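Local coordinates for protein methyltransferase (Streptomyces avermitilis, PDB 3GIW) that probably binds S-adenosylmethionine and transfers its methyl group to a still unidentified acceptor, using a Rossmann-like class I methyltransferase fold, at residues V170-D175 and R215-R220; R227-A232 and A268-V273; S24-D29 and D112-V117. All coordinates share one frame; numbering follows the deposited sequence. Where two conformers were deposited one is given.

Contact 1: V170-D175 and R215-R220; sequences VHFVLD and REYAAR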
loop_
_atom_site.group_PDB
_atom_site.type_symbol
_atom_site.label_atom_id
_atom_site.label_comp_id
_atom_site.label_asym_id
_atom_site.label_seq_id
_atom_site.Cartn_x
_atom_site.Cartn_y
_atom_site.Cartn_z
ATOM N N VAL A 170 -1.521 3.844 -5.396
ATOM C CA VAL A 170 -2.086 5.046 -5.943
ATOM C C VAL A 170 -1.515 5.440 -7.321
ATOM O O VAL A 170 -2.180 6.134 -8.145
ATOM C CB VAL A 170 -2.018 6.203 -4.893
ATOM C CG1 VAL A 170 -0.672 6.927 -4.925
ATOM C CG2 VAL A 170 -3.189 7.159 -5.142
ATOM N N HIS A 171 -0.292 5.018 -7.602
ATOM C CA HIS A 171 0.322 5.327 -8.905
ATOM C C HIS A 171 -0.346 4.561 -10.056
ATOM O O HIS A 171 -0.096 4.864 -11.221
ATOM C CB HIS A 171 1.829 5.071 -8.876
ATOM C CG HIS A 171 2.224 3.988 -7.933
ATOM N ND1 HIS A 171 2.608 4.230 -6.636
ATOM C CD2 HIS A 171 2.164 2.645 -8.064
ATOM C CE1 HIS A 171 2.870 3.080 -6.040
ATOM N NE2 HIS A 171 2.602 2.100 -6.885
ATOM N N PHE A 172 -1.210 3.597 -9.736
ATOM C CA PHE A 172 -2.029 2.935 -10.743
ATOM C C PHE A 172 -3.386 3.617 -11.023
ATOM O O PHE A 172 -4.138 3.194 -11.904
ATOM C CB PHE A 172 -2.224 1.441 -10.419
ATOM C CG PHE A 172 -0.946 0.660 -10.417
ATOM C CD1 PHE A 172 -0.246 0.460 -11.623
ATOM C CD2 PHE A 172 -0.451 0.137 -9.233
ATOM C CE1 PHE A 172 0.945 -0.260 -11.628
ATOM C CE2 PHE A 172 0.763 -0.579 -9.229
ATOM C CZ PHE A 172 1.431 -0.776 -10.421
ATOM N N VAL A 173 -3.668 4.675 -10.263
ATOM C CA VAL A 173 -4.777 5.577 -10.506
ATOM C C VAL A 173 -4.194 6.816 -11.235
ATOM O O VAL A 173 -3.442 7.669 -10.674
ATOM C CB VAL A 173 -5.477 6.022 -9.198
ATOM C CG1 VAL A 173 -6.790 6.788 -9.539
ATOM C CG2 VAL A 173 -5.759 4.815 -8.222
ATOM N N LEU A 174 -4.637 6.921 -12.456
ATOM C CA LEU A 174 -4.378 8.025 -13.352
ATOM C C LEU A 174 -5.378 9.182 -13.106
ATOM O O LEU A 174 -6.498 8.996 -12.551
ATOM C CB LEU A 174 -4.444 7.516 -14.802
ATOM C CG LEU A 174 -3.365 6.539 -15.357
ATOM C CD1 LEU A 174 -2.484 7.122 -16.510
ATOM C CD2 LEU A 174 -2.455 5.883 -14.278
ATOM N N ASP A 175 -4.911 10.361 -13.521
ATOM C CA ASP A 175 -5.504 11.621 -13.095
ATOM C C ASP A 175 -6.976 11.805 -13.443
ATOM O O ASP A 175 -7.696 12.496 -12.702
ATOM C CB ASP A 175 -4.675 12.791 -13.627
ATOM C CG ASP A 175 -3.431 13.055 -12.798
ATOM O OD1 ASP A 175 -3.353 12.610 -11.623
ATOM O OD2 ASP A 175 -2.527 13.733 -13.330
ATOM N N ARG A 215 7.011 2.826 -18.446
ATOM C CA ARG A 215 6.588 2.547 -19.801
ATOM C C ARG A 215 6.425 1.039 -20.064
ATOM O O ARG A 215 5.548 0.667 -20.871
ATOM C CB ARG A 215 7.483 3.257 -20.813
ATOM C CG ARG A 215 7.359 4.794 -20.658
ATOM C CD ARG A 215 8.014 5.600 -21.745
ATOM N NE ARG A 215 9.478 5.616 -21.725
ATOM C CZ ARG A 215 10.219 6.449 -20.981
ATOM N NH1 ARG A 215 9.675 7.284 -20.111
ATOM N NH2 ARG A 215 11.534 6.406 -21.113
ATOM N N GLU A 216 7.183 0.184 -19.360
ATOM C CA GLU A 216 6.936 -1.260 -19.433
ATOM C C GLU A 216 5.585 -1.621 -18.814
ATOM O O GLU A 216 4.861 -2.474 -19.335
ATOM C CB GLU A 216 8.058 -2.031 -18.733
ATOM C CG GLU A 216 9.449 -1.920 -19.361
ATOM C CD GLU A 216 9.559 -2.539 -20.732
ATOM O OE1 GLU A 216 8.867 -3.535 -20.978
ATOM O OE2 GLU A 216 10.336 -2.005 -21.564
ATOM N N TYR A 217 5.231 -1.013 -17.687
ATOM C CA TYR A 217 3.860 -1.175 -17.137
ATOM C C TYR A 217 2.748 -0.719 -18.093
ATOM O O TYR A 217 1.801 -1.462 -18.315
ATOM C CB TYR A 217 3.708 -0.437 -15.800
ATOM C CG TYR A 217 4.227 -1.153 -14.563
ATOM C CD1 TYR A 217 3.419 -2.053 -13.862
ATOM C CD2 TYR A 217 5.478 -0.862 -14.058
ATOM C CE1 TYR A 217 3.880 -2.703 -12.708
ATOM C CE2 TYR A 217 5.929 -1.473 -12.898
ATOM C CZ TYR A 217 5.138 -2.421 -12.239
ATOM O OH TYR A 217 5.598 -3.012 -11.065
ATOM N N ALA A 218 2.897 0.469 -18.675
ATOM C CA ALA A 218 1.913 0.973 -19.659
ATOM C C ALA A 218 1.794 0.040 -20.858
ATOM O O ALA A 218 0.680 -0.188 -21.330
ATOM C CB ALA A 218 2.248 2.394 -20.093
ATOM N N ALA A 219 2.911 -0.549 -21.316
ATOM C CA ALA A 219 2.897 -1.446 -22.473
ATOM C C ALA A 219 2.133 -2.734 -22.199
ATOM O O ALA A 219 1.642 -3.416 -23.129
ATOM C CB ALA A 219 4.317 -1.758 -22.903
ATOM N N ARG A 220 1.981 -3.048 -20.924
ATOM C CA ARG A 220 1.251 -4.228 -20.446
ATOM C C ARG A 220 -0.086 -3.848 -19.788
ATOM O O ARG A 220 -0.604 -4.577 -18.937
ATOM C CB ARG A 220 2.159 -5.010 -19.482
ATOM C CG ARG A 220 3.351 -5.654 -20.169
ATOM C CD ARG A 220 4.315 -6.244 -19.138
ATOM N NE ARG A 220 5.471 -6.867 -19.773
ATOM C CZ ARG A 220 6.519 -6.215 -20.268
ATOM N NH1 ARG A 220 6.560 -4.887 -20.271
ATOM N NH2 ARG A 220 7.511 -6.885 -20.836
#
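Phe172 and Tyr217 carry this contact between a loop with a short 3-10 turn and the last turns of helix 207-219. Along the helix, Arg215 O first accepts from the backbone N of Ala219. Tyr217 then reaches across to the loop, its CB directed at residues 170-175 and its CG anti to the carbonyl carbon (chi1 -81°), which turns the ring to the loop; its CD1 lies 3.8 Å from Phe172 CE1. Tyr217 CD1 sits near the plane of the phenylalanine ring, at its edge; the planes are inclined by 59° with centroids 5.6 Å apart, an oblique aromatic pair. At the helix end, the Arg220 side chain turns back and its NH1 makes a salt bridge to the anti lone pair of Glu216 OE1, 2.8 Å and nearly straight at 169°, while also donating to Glu216 O. Arg220 NH2 also pairs with Glu43 of helix 39-51. The Tyr217 side chain lies about 6 Å from that of Tyr28 of the S-adenosylhomocysteine site, placing the pair near the cofactor pocket. Helix 24-31 touches Phe172 through Ser24 and Tyr217 through Ile27, Met48 of helix 39-51 touches Tyr217, and Met224 of a nearby loop packs on Phe172.

Contact 2: R227-A232 and A268-V273; sequences RTHAEA and AMYGAV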
loop_
_atom_site.group_PDB
_atom_site.type_symbol
_atom_site.label_atom_id
_atom_site.label_comp_id
_atom_site.label_asym_id
_atom_site.label_seq_id
_atom_site.Cartn_x
_atom_site.Cartn_y
_atom_site.Cartn_z
ATOM N N ARG A 227 4.544 10.753 -9.391
ATOM C CA ARG A 227 4.326 12.080 -8.840
ATOM C C ARG A 227 5.571 12.740 -8.249
ATOM O O ARG A 227 6.469 12.040 -7.737
ATOM C CB ARG A 227 3.232 11.982 -7.768
ATOM C CG ARG A 227 1.864 11.755 -8.329
ATOM C CD ARG A 227 0.779 11.562 -7.258
ATOM N NE ARG A 227 -0.542 11.472 -7.905
ATOM C CZ ARG A 227 -1.085 10.353 -8.379
ATOM N NH1 ARG A 227 -0.496 9.187 -8.270
ATOM N NH2 ARG A 227 -2.291 10.403 -8.945
ATOM N N THR A 228 5.603 14.064 -8.316
ATOM C CA THR A 228 6.612 14.842 -7.608
ATOM C C THR A 228 6.279 14.965 -6.117
ATOM O O THR A 228 5.157 14.665 -5.695
ATOM C CB THR A 228 6.710 16.238 -8.203
ATOM O OG1 THR A 228 5.451 16.899 -7.976
ATOM C CG2 THR A 228 7.089 16.181 -9.718
ATOM N N HIS A 229 7.224 15.466 -5.333
ATOM C CA HIS A 229 6.947 15.745 -3.927
ATOM C C HIS A 229 5.734 16.700 -3.758
ATOM O O HIS A 229 4.854 16.470 -2.923
ATOM C CB HIS A 229 8.223 16.300 -3.246
ATOM C CG HIS A 229 8.109 16.404 -1.761
ATOM N ND1 HIS A 229 7.495 17.468 -1.143
ATOM C CD2 HIS A 229 8.505 15.568 -0.773
ATOM C CE1 HIS A 229 7.517 17.279 0.169
ATOM N NE2 HIS A 229 8.134 16.143 0.416
ATOM N N ALA A 230 5.702 17.775 -4.568
ATOM C CA ALA A 230 4.573 18.720 -4.520
ATOM C C ALA A 230 3.231 18.046 -4.788
ATOM O O ALA A 230 2.240 18.345 -4.125
ATOM C CB ALA A 230 4.752 19.885 -5.485
ATOM N N GLU A 231 3.184 17.126 -5.750
ATOM C CA GLU A 231 1.976 16.384 -6.028
ATOM C C GLU A 231 1.619 15.416 -4.903
ATOM O O GLU A 231 0.424 15.246 -4.581
ATOM C CB GLU A 231 2.138 15.651 -7.357
ATOM C CG GLU A 231 2.129 16.618 -8.562
ATOM C CD GLU A 231 2.497 15.963 -9.868
ATOM O OE1 GLU A 231 3.296 14.996 -9.896
ATOM O OE2 GLU A 231 1.953 16.422 -10.885
ATOM N N ALA A 232 2.620 14.799 -4.265
ATOM C CA ALA A 232 2.355 13.934 -3.131
ATOM C C ALA A 232 1.713 14.719 -1.976
ATOM O O ALA A 232 0.851 14.201 -1.250
ATOM C CB ALA A 232 3.655 13.272 -2.675
ATOM N N ALA A 268 12.044 4.537 -5.315
ATOM C CA ALA A 268 11.125 5.361 -6.113
ATOM C C ALA A 268 9.761 5.491 -5.428
ATOM O O ALA A 268 8.735 5.623 -6.122
ATOM C CB ALA A 268 10.974 4.807 -7.574
HETATM N N MSE A 269 9.721 5.419 -4.090
HETATM C CA MSE A 269 8.507 5.651 -3.307
HETATM C C MSE A 269 8.752 6.720 -2.289
HETATM O O MSE A 269 9.717 6.633 -1.535
HETATM C CB MSE A 269 8.063 4.453 -2.455
HETATM C CG MSE A 269 7.513 3.319 -3.100
HETATM SE SE MSE A 269 5.871 3.572 -4.071
HETATM C CE MSE A 269 5.680 1.692 -4.283
ATOM N N TYR A 270 7.854 7.689 -2.226
ATOM C CA TYR A 270 7.671 8.522 -1.040
ATOM C C TYR A 270 6.785 7.790 -0.048
ATOM O O TYR A 270 5.859 7.073 -0.448
ATOM C CB TYR A 270 7.000 9.846 -1.391
ATOM C CG TYR A 270 7.856 10.809 -2.161
ATOM C CD1 TYR A 270 9.022 11.334 -1.627
ATOM C CD2 TYR A 270 7.471 11.246 -3.424
ATOM C CE1 TYR A 270 9.784 12.243 -2.322
ATOM C CE2 TYR A 270 8.253 12.166 -4.140
ATOM C CZ TYR A 270 9.410 12.646 -3.584
ATOM O OH TYR A 270 10.230 13.569 -4.233
ATOM N N GLY A 271 7.031 7.989 1.231
ATOM C CA GLY A 271 6.144 7.526 2.296
ATOM C C GLY A 271 5.795 8.635 3.256
ATOM O O GLY A 271 6.560 9.569 3.451
ATOM N N ALA A 272 4.574 8.544 3.804
ATOM C CA ALA A 272 4.092 9.527 4.751
ATOM C C ALA A 272 2.924 9.000 5.557
ATOM O O ALA A 272 2.157 8.144 5.086
ATOM C CB ALA A 272 3.654 10.826 4.005
ATOM N N VAL A 273 2.808 9.528 6.780
ATOM C CA VAL A 273 1.718 9.200 7.698
ATOM C C VAL A 273 1.249 10.527 8.289
ATOM O O VAL A 273 2.083 11.379 8.660
ATOM C CB VAL A 273 2.221 8.295 8.827
ATOM C CG1 VAL A 273 1.101 7.994 9.866
ATOM C CG2 VAL A 273 2.789 6.996 8.249
#
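Tyr270 stands on strand 269-275, which runs antiparallel beside 195-201 in the seven-stranded sheet of the class I methyltransferase fold, and packs the start of helix 229-234, with His229 and Ala232, onto that sheet. From CB, which points at the helix, the ring runs on toward the helix start with CG turned beside the backbone N (chi1 -71°). On one side, CD2 comes within 4.4 Å of Ala232 CB. CE2 goes further into the helix start, 3.7 Å from His229 N, and has Arg227 O at the ring edge, near its plane, at 4.0 Å. On the other side, CE1 meets His229 CD2 at 3.9 Å. CZ lies 3.9 Å from His229 CB, and the tip, OH, rests 3.5 Å from that same CB. With its CG anti to the backbone N (chi1 -170°), His229 brings its imidazole edge onto the tyrosine face: a T-shaped pair, planes at 86° and centroids 5.4 Å apart. Thr228 is the N-cap of the helix and forms a capping box with Glu231: Glu231 N donates to Thr228 OG1, and Thr228 N returns a bond to Glu231 OE1 at 2.9 Å. Polar atoms of both residues have partners beyond the two segments: Tyr270 OH and the backbone N of His229 bond to Glu204 OE2, and His229 NE2 to Ile246 O. One carboxylate oxygen therefore joins strand and helix start, and the carbonyl of Ile246 probably keeps a proton on NE2 and fixes the imidazole's rotation, so that polar bonds hold the edge-to-face contact from both ends.

Contact 3: S24-D29 and D112-V117; sequences SARIYD and DNDPIV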
loop_
_atom_site.group_PDB
_atom_site.type_symbol
_atom_site.label_atom_id
_atom_site.label_comp_id
_atom_site.label_asym_id
_atom_site.label_seq_id
_atom_site.Cartn_x
_atom_site.Cartn_y
_atom_site.Cartn_z
ATOM N N SER A 24 -0.211 -6.265 -11.479
ATOM C CA SER A 24 0.737 -5.538 -10.634
ATOM C C SER A 24 1.053 -6.269 -9.298
ATOM O O SER A 24 2.223 -6.325 -8.862
ATOM C CB SER A 24 0.296 -4.089 -10.370
ATOM O OG SER A 24 -0.933 -4.015 -9.709
ATOM N N ALA A 25 0.044 -6.817 -8.617
ATOM C CA ALA A 25 0.291 -7.452 -7.323
ATOM C C ALA A 25 1.173 -8.673 -7.459
ATOM O O ALA A 25 1.950 -9.017 -6.564
ATOM C CB ALA A 25 -1.029 -7.844 -6.690
ATOM N N ARG A 26 0.998 -9.392 -8.565
ATOM C CA ARG A 26 1.738 -10.611 -8.844
ATOM C C ARG A 26 3.189 -10.329 -9.270
ATOM O O ARG A 26 4.107 -11.070 -8.899
ATOM C CB ARG A 26 1.008 -11.442 -9.923
ATOM C CG ARG A 26 -0.461 -11.770 -9.562
ATOM C CD ARG A 26 -1.222 -12.402 -10.715
ATOM N NE ARG A 26 -2.671 -12.142 -10.589
ATOM C CZ ARG A 26 -3.579 -12.664 -11.421
ATOM N NH1 ARG A 26 -3.177 -13.432 -12.435
ATOM N NH2 ARG A 26 -4.868 -12.412 -11.242
ATOM N N ILE A 27 3.399 -9.262 -10.053
ATOM C CA ILE A 27 4.779 -8.831 -10.341
ATOM C C ILE A 27 5.505 -8.484 -9.040
ATOM O O ILE A 27 6.661 -8.882 -8.827
ATOM C CB ILE A 27 4.783 -7.582 -11.284
ATOM C CG1 ILE A 27 4.253 -7.949 -12.677
ATOM C CG2 ILE A 27 6.190 -6.963 -11.372
ATOM C CD1 ILE A 27 3.889 -6.743 -13.554
ATOM N N TYR A 28 4.831 -7.735 -8.172
ATOM C CA TYR A 28 5.444 -7.327 -6.898
ATOM C C TYR A 28 5.835 -8.590 -6.101
ATOM O O TYR A 28 6.974 -8.721 -5.587
ATOM C CB TYR A 28 4.451 -6.459 -6.140
ATOM C CG TYR A 28 4.891 -5.919 -4.809
ATOM C CD1 TYR A 28 4.629 -6.604 -3.642
ATOM C CD2 TYR A 28 5.488 -4.667 -4.699
ATOM C CE1 TYR A 28 4.999 -6.077 -2.411
ATOM C CE2 TYR A 28 5.823 -4.131 -3.479
ATOM C CZ TYR A 28 5.577 -4.833 -2.340
ATOM O OH TYR A 28 5.927 -4.246 -1.130
ATOM N N ASP A 29 4.907 -9.549 -6.005
ATOM C CA ASP A 29 5.209 -10.760 -5.273
ATOM C C ASP A 29 6.383 -11.539 -5.879
ATOM O O ASP A 29 7.245 -12.017 -5.142
ATOM C CB ASP A 29 3.967 -11.659 -5.163
ATOM C CG ASP A 29 4.060 -12.663 -4.037
ATOM O OD1 ASP A 29 4.243 -12.248 -2.885
ATOM O OD2 ASP A 29 3.921 -13.863 -4.313
ATOM N N ASP A 112 -8.928 -5.559 -2.060
ATOM C CA ASP A 112 -8.210 -5.571 -3.340
ATOM C C ASP A 112 -9.194 -5.875 -4.465
ATOM O O ASP A 112 -10.321 -6.320 -4.206
ATOM C CB ASP A 112 -7.033 -6.598 -3.350
ATOM C CG ASP A 112 -5.888 -6.213 -4.294
ATOM O OD1 ASP A 112 -5.957 -6.444 -5.513
ATOM O OD2 ASP A 112 -4.862 -5.695 -3.824
ATOM N N ASN A 113 -8.768 -5.571 -5.695
ATOM C CA ASN A 113 -9.576 -5.918 -6.853
ATOM C C ASN A 113 -8.974 -7.021 -7.744
ATOM O O ASN A 113 -9.615 -7.417 -8.705
ATOM C CB ASN A 113 -9.968 -4.675 -7.670
ATOM C CG ASN A 113 -8.831 -4.040 -8.378
ATOM O OD1 ASN A 113 -7.668 -4.367 -8.171
ATOM N ND2 ASN A 113 -9.156 -3.063 -9.231
ATOM N N ASP A 114 -7.778 -7.515 -7.435
ATOM C CA ASP A 114 -7.196 -8.628 -8.193
ATOM C C ASP A 114 -7.838 -9.923 -7.691
ATOM O O ASP A 114 -7.693 -10.239 -6.519
ATOM C CB ASP A 114 -5.685 -8.647 -8.014
ATOM C CG ASP A 114 -5.004 -9.724 -8.834
ATOM O OD1 ASP A 114 -5.698 -10.720 -9.103
ATOM O OD2 ASP A 114 -3.812 -9.547 -9.191
ATOM N N PRO A 115 -8.568 -10.663 -8.557
ATOM C CA PRO A 115 -9.189 -11.919 -8.123
ATOM C C PRO A 115 -8.253 -12.943 -7.427
ATOM O O PRO A 115 -8.749 -13.764 -6.653
ATOM C CB PRO A 115 -9.747 -12.498 -9.423
ATOM C CG PRO A 115 -9.951 -11.310 -10.284
ATOM C CD PRO A 115 -8.879 -10.372 -9.971
ATOM N N ILE A 116 -6.941 -12.929 -7.687
ATOM C CA ILE A 116 -6.042 -13.883 -7.006
ATOM C C ILE A 116 -6.012 -13.648 -5.478
ATOM O O ILE A 116 -5.838 -14.575 -4.667
ATOM C CB ILE A 116 -4.611 -13.818 -7.582
ATOM C CG1 ILE A 116 -3.845 -15.109 -7.256
ATOM C CG2 ILE A 116 -3.822 -12.570 -7.075
ATOM C CD1 ILE A 116 -2.463 -15.202 -7.931
ATOM N N VAL A 117 -6.205 -12.393 -5.044
ATOM C CA VAL A 117 -6.151 -12.111 -3.599
ATOM C C VAL A 117 -7.284 -12.861 -2.865
ATOM O O VAL A 117 -7.082 -13.464 -1.802
ATOM C CB VAL A 117 -6.099 -10.579 -3.282
ATOM C CG1 VAL A 117 -5.986 -10.345 -1.757
ATOM C CG2 VAL A 117 -4.907 -9.958 -4.017
HETATM O O HOH W 1 -2.818 -7.013 -9.278
#
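Helix 24-31 passes the turn that leads from strand 107-112 into helix 115-119, with CA atoms of Ala25 and Asp114 7.6 Å apart and those of Arg26 and Ile116 8.6 Å apart. Arg26 reaches over with its chain extended from CG to NE and grips the Asp114 carboxylate side-on. NH2 donates to OD1 of Asp114 at 2.9 Å, straight at 179° and in the guanidinium plane; NE donates to OD2 of Asp114 at 3.2 Å through the syn lone pair, tilted from that plane. The two flat groups are turned 34° against each other, so the two-point salt bridge is not coplanar. Ile116 completes the setting: its CG2 lies 3.7 Å from Arg26 NE, and its CD1 comes over one guanidinium face. Asp114, with CG anti to its own N (chi1 -177°), is also the N-cap of the following helix, Ile116 N donating to OD1 at 2.9 Å from above the carboxylate plane. Asp112 OD1 accepts from Asp114 N in an Asx turn. A water bridges the segments, accepting from Ala25 N and donating to Asp114 OD2 at 2.7 Å. Arg26 NH2 has a further partner in Ile17 O, which brings the N-terminal segment to the same guanidinium. Tyr28 and Asp112 bind S-adenosylhomocysteine in another crystal of this protein, and an acidic residue at the end of the second strand is a class I methyltransferase hallmark. With two donors on OD1 and a third, plus water, on OD2, the buried Asp114 is probably kept ionised, its charge balanced by Arg26, while the Asx turn and the bond from Gly88 N to OD2 help to fix the orientation of the cofactor-site Asp112 carboxylate.

From the N terminus, contact 3 closes first: 24-29 meets 112-117, looping out helices 39-51, 55-75 and 95-102, strand 81-85 and most of strand 107-112. Contact 1 follows, enclosing helix 179-187, strand 195-201 and most of helix 207-219. Contact 2 then joins 227-232 to 268-273 around strand 240-248. The three loops lie in series, with no nesting or crossing. Contact 1 is the intermediate, joining the loop after strand 163-167 to the end of helix 207-219: Phe172 packs on Ser24 of contact 3, and Arg227 of contact 2 weakly bonds Val170 O and Val173 O. Contacts 2 and 3, on opposite sides of the chain's centre, tie strand 269-275 and the cofactor-side turn, respectively, to flanking helices.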